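Local coordinates for protein glucosidase (Croceicoccus marinus, PDB 5Z3K) that probably hydrolyses O-glycosidic bonds as a beta-glucosidase of glycoside hydrolase family 39, built on a TIM barrel joined to a beta-sheet domain, at residues Ser81-Asp92 and Asn132-Gly142. Sequence-based numbering, arbitrary orientation.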
# COMPACT_ATOMS: atom_id res chain seq x y z
N SER A 81 -26.24 21.58 2.99
CA SER A 81 -25.52 22.76 2.55
C SER A 81 -24.84 23.50 3.69
O SER A 81 -24.11 24.46 3.44
CB SER A 81 -26.46 23.71 1.82
OG SER A 81 -26.85 23.16 0.59
N ASP A 82 -25.08 23.09 4.93
CA ASP A 82 -24.53 23.77 6.10
C ASP A 82 -23.28 23.03 6.57
O ASP A 82 -23.38 21.86 6.95
CB ASP A 82 -25.58 23.80 7.21
CG ASP A 82 -25.16 24.65 8.40
OD1 ASP A 82 -23.95 24.88 8.59
OD2 ASP A 82 -26.05 25.08 9.17
N PRO A 83 -22.11 23.67 6.58
CA PRO A 83 -20.92 23.00 7.13
C PRO A 83 -21.12 22.47 8.53
O PRO A 83 -20.49 21.47 8.91
CB PRO A 83 -19.85 24.09 7.09
CG PRO A 83 -20.27 24.97 5.97
CD PRO A 83 -21.78 25.00 6.04
N ALA A 84 -22.00 23.09 9.32
CA ALA A 84 -22.27 22.61 10.67
C ALA A 84 -22.90 21.22 10.68
O ALA A 84 -22.91 20.57 11.73
CB ALA A 84 -23.16 23.60 11.42
N SER A 85 -23.42 20.75 9.54
CA SER A 85 -24.03 19.42 9.48
C SER A 85 -23.00 18.30 9.32
O SER A 85 -23.37 17.13 9.39
CB SER A 85 -25.03 19.33 8.31
OG SER A 85 -26.08 20.28 8.43
N TYR A 86 -21.73 18.65 9.11
CA TYR A 86 -20.66 17.70 8.83
C TYR A 86 -19.77 17.53 10.05
O TYR A 86 -19.63 18.45 10.87
CB TYR A 86 -19.82 18.16 7.64
CG TYR A 86 -20.59 18.18 6.34
CD1 TYR A 86 -21.52 19.18 6.08
CD2 TYR A 86 -20.40 17.19 5.39
CE1 TYR A 86 -22.23 19.20 4.89
CE2 TYR A 86 -21.11 17.19 4.19
CZ TYR A 86 -22.03 18.20 3.96
OH TYR A 86 -22.75 18.22 2.78
N ASN A 87 -19.16 16.36 10.17
CA ASN A 87 -18.31 16.01 11.31
C ASN A 87 -16.91 15.77 10.75
O ASN A 87 -16.52 14.63 10.47
CB ASN A 87 -18.89 14.78 12.06
CG ASN A 87 -17.97 14.25 13.16
OD1 ASN A 87 -17.11 14.97 13.67
ND2 ASN A 87 -18.16 12.98 13.51
N PHE A 88 -16.16 16.86 10.55
CA PHE A 88 -14.86 16.81 9.90
C PHE A 88 -13.68 16.75 10.87
O PHE A 88 -12.55 16.51 10.43
CB PHE A 88 -14.66 18.04 8.99
CG PHE A 88 -15.52 18.06 7.74
CD1 PHE A 88 -15.57 16.97 6.88
CD2 PHE A 88 -16.24 19.19 7.41
CE1 PHE A 88 -16.34 17.01 5.71
CE2 PHE A 88 -17.01 19.25 6.23
CZ PHE A 88 -17.06 18.15 5.39
N ALA A 89 -13.90 16.93 12.17
CA ALA A 89 -12.80 17.26 13.07
C ALA A 89 -11.70 16.20 13.05
O ALA A 89 -10.53 16.50 12.81
CB ALA A 89 -13.31 17.47 14.50
N ALA A 90 -12.06 14.93 13.31
CA ALA A 90 -11.01 13.93 13.42
C ALA A 90 -10.37 13.68 12.05
O ALA A 90 -9.15 13.53 11.94
CB ALA A 90 -11.56 12.62 14.00
N THR A 91 -11.20 13.65 11.01
CA THR A 91 -10.68 13.45 9.66
C THR A 91 -9.77 14.61 9.26
O THR A 91 -8.71 14.40 8.64
CB THR A 91 -11.83 13.28 8.67
OG1 THR A 91 -12.69 12.22 9.12
CG2 THR A 91 -11.29 12.92 7.28
N ASP A 92 -10.14 15.84 9.63
CA ASP A 92 -9.27 16.98 9.38
C ASP A 92 -7.91 16.77 10.01
O ASP A 92 -6.88 17.13 9.42
CB ASP A 92 -9.89 18.26 9.97
CG ASP A 92 -11.01 18.83 9.13
OD1 ASP A 92 -11.28 18.32 8.03
OD2 ASP A 92 -11.64 19.80 9.61
N ASN A 132 -19.84 17.88 -1.07
CA ASN A 132 -19.32 18.86 -0.13
C ASN A 132 -18.22 18.31 0.76
O ASN A 132 -17.40 19.08 1.27
CB ASN A 132 -20.45 19.43 0.74
CG ASN A 132 -21.32 20.41 -0.03
OD1 ASN A 132 -20.89 20.96 -1.06
ND2 ASN A 132 -22.55 20.62 0.44
N ILE A 133 -18.17 16.99 0.98
CA ILE A 133 -16.99 16.41 1.60
C ILE A 133 -15.78 16.64 0.71
O ILE A 133 -14.70 17.02 1.18
CB ILE A 133 -17.22 14.91 1.89
CG1 ILE A 133 -18.24 14.75 3.02
CG2 ILE A 133 -15.89 14.20 2.22
CD1 ILE A 133 -18.86 13.39 3.09
N VAL A 134 -15.96 16.44 -0.60
CA VAL A 134 -14.86 16.66 -1.53
C VAL A 134 -14.48 18.13 -1.55
O VAL A 134 -13.29 18.47 -1.54
CB VAL A 134 -15.24 16.15 -2.94
CG1 VAL A 134 -14.15 16.47 -3.95
CG2 VAL A 134 -15.51 14.64 -2.91
N ARG A 135 -15.47 19.02 -1.58
CA ARG A 135 -15.18 20.45 -1.57
C ARG A 135 -14.48 20.88 -0.29
O ARG A 135 -13.66 21.80 -0.30
CB ARG A 135 -16.47 21.25 -1.76
CG ARG A 135 -16.99 21.24 -3.18
CD ARG A 135 -18.21 22.15 -3.36
NE ARG A 135 -18.73 22.02 -4.72
CZ ARG A 135 -18.13 22.52 -5.80
NH1 ARG A 135 -17.01 23.22 -5.67
NH2 ARG A 135 -18.65 22.32 -7.00
N HIS A 136 -14.81 20.23 0.83
CA HIS A 136 -14.12 20.54 2.07
C HIS A 136 -12.64 20.19 1.99
O HIS A 136 -11.79 20.93 2.51
CB HIS A 136 -14.80 19.81 3.23
CG HIS A 136 -14.11 19.98 4.54
ND1 HIS A 136 -14.22 21.12 5.31
CD2 HIS A 136 -13.29 19.14 5.23
CE1 HIS A 136 -13.50 20.98 6.41
NE2 HIS A 136 -12.93 19.79 6.38
N TYR A 137 -12.29 19.08 1.34
CA TYR A 137 -10.89 18.67 1.32
C TYR A 137 -10.14 19.11 0.07
O TYR A 137 -8.92 18.95 0.03
CB TYR A 137 -10.79 17.14 1.48
CG TYR A 137 -11.14 16.77 2.91
CD1 TYR A 137 -10.32 17.18 3.96
CD2 TYR A 137 -12.31 16.07 3.21
CE1 TYR A 137 -10.64 16.88 5.27
CE2 TYR A 137 -12.63 15.77 4.53
CZ TYR A 137 -11.79 16.17 5.55
OH TYR A 137 -12.12 15.90 6.87
N VAL A 138 -10.81 19.69 -0.92
CA VAL A 138 -10.18 20.11 -2.16
C VAL A 138 -10.26 21.62 -2.38
O VAL A 138 -9.30 22.23 -2.85
CB VAL A 138 -10.76 19.35 -3.38
CG1 VAL A 138 -10.16 19.88 -4.68
CG2 VAL A 138 -10.49 17.84 -3.24
N CYS A 139 -11.39 22.24 -2.04
CA CYS A 139 -11.63 23.65 -2.33
C CYS A 139 -11.77 24.52 -1.08
O CYS A 139 -12.26 25.65 -1.18
CB CYS A 139 -12.88 23.81 -3.21
SG CYS A 139 -12.85 22.79 -4.69
N GLY A 140 -11.37 24.03 0.09
CA GLY A 140 -11.47 24.84 1.30
C GLY A 140 -12.86 25.04 1.87
O GLY A 140 -13.01 25.83 2.80
N TRP A 141 -13.87 24.33 1.36
CA TRP A 141 -15.25 24.52 1.82
C TRP A 141 -15.39 24.18 3.29
O TRP A 141 -14.85 23.18 3.77
CB TRP A 141 -16.19 23.66 0.97
CG TRP A 141 -17.65 23.89 1.17
CD1 TRP A 141 -18.43 24.81 0.53
CD2 TRP A 141 -18.53 23.16 2.05
NE1 TRP A 141 -19.73 24.72 0.96
CE2 TRP A 141 -19.82 23.71 1.89
CE3 TRP A 141 -18.36 22.10 2.95
CZ2 TRP A 141 -20.93 23.24 2.60
CZ3 TRP A 141 -19.45 21.63 3.65
CH2 TRP A 141 -20.73 22.20 3.48
N GLY A 142 -16.15 25.00 4.02
CA GLY A 142 -16.41 24.75 5.43
C GLY A 142 -15.13 24.68 6.25
O GLY A 142 -14.93 23.74 7.02
O HOH W 1 -25.15 22.15 -0.85
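Pro83 and Gly142 bring the two backbones closest, their CA atoms 5.1 Å apart, while the CA atoms of Asp92, in helix 89-100, and Tyr137, in helix 123-138, are 8.4 Å apart. The phenyl ring of Phe88 lies flat on the imidazole of His136, centroids 3.5 Å apart and planes 3° from parallel; Tyr86 CB covers the other phenyl face. A chi1 of 176°, CG beside the carbonyl carbon, carries the imidazole out from its helix to this stack. NE2 of His136 donates to the syn lone pair of Asp92 OD1 at 2.8 Å, nearly straight and within the ring plane; His136 ND1 donates to Trp141 O at 2.6 Å in a bent bond, the oxygen tilted from that plane. Together they fix the ring's rotation. With both nitrogens donating, the imidazole is probably cationic, a state the carboxylate would stabilise. Tyr137 OH adds a weak bond to Asp92 OD1, its ring oblique to Phe88 in an aromatic cluster with His136. Trp141 is sandwiched: Pro83 CG makes a CH-pi contact over one face of its six-membered ring, 4.0 Å from the centroid, and Asn132 covers the opposite face. The indole edge points at the face of Tyr86 in an offset edge-to-face pair, planes at 79°. Ile133 CG1 packs against the ring edges of Tyr86 and Phe88. The Tyr86 hydroxyl and Asn132 ND2 share Pro80 O as a hydrogen-bond partner. The contact joins the loop and first turn of helix 89-100 to the last turns of helix 123-138 and the following loop, in the barrel's outer helical layer, where Ile133 and Val134 reach Trp152 of strand 151-154 and Val134 also meets helix 169-186.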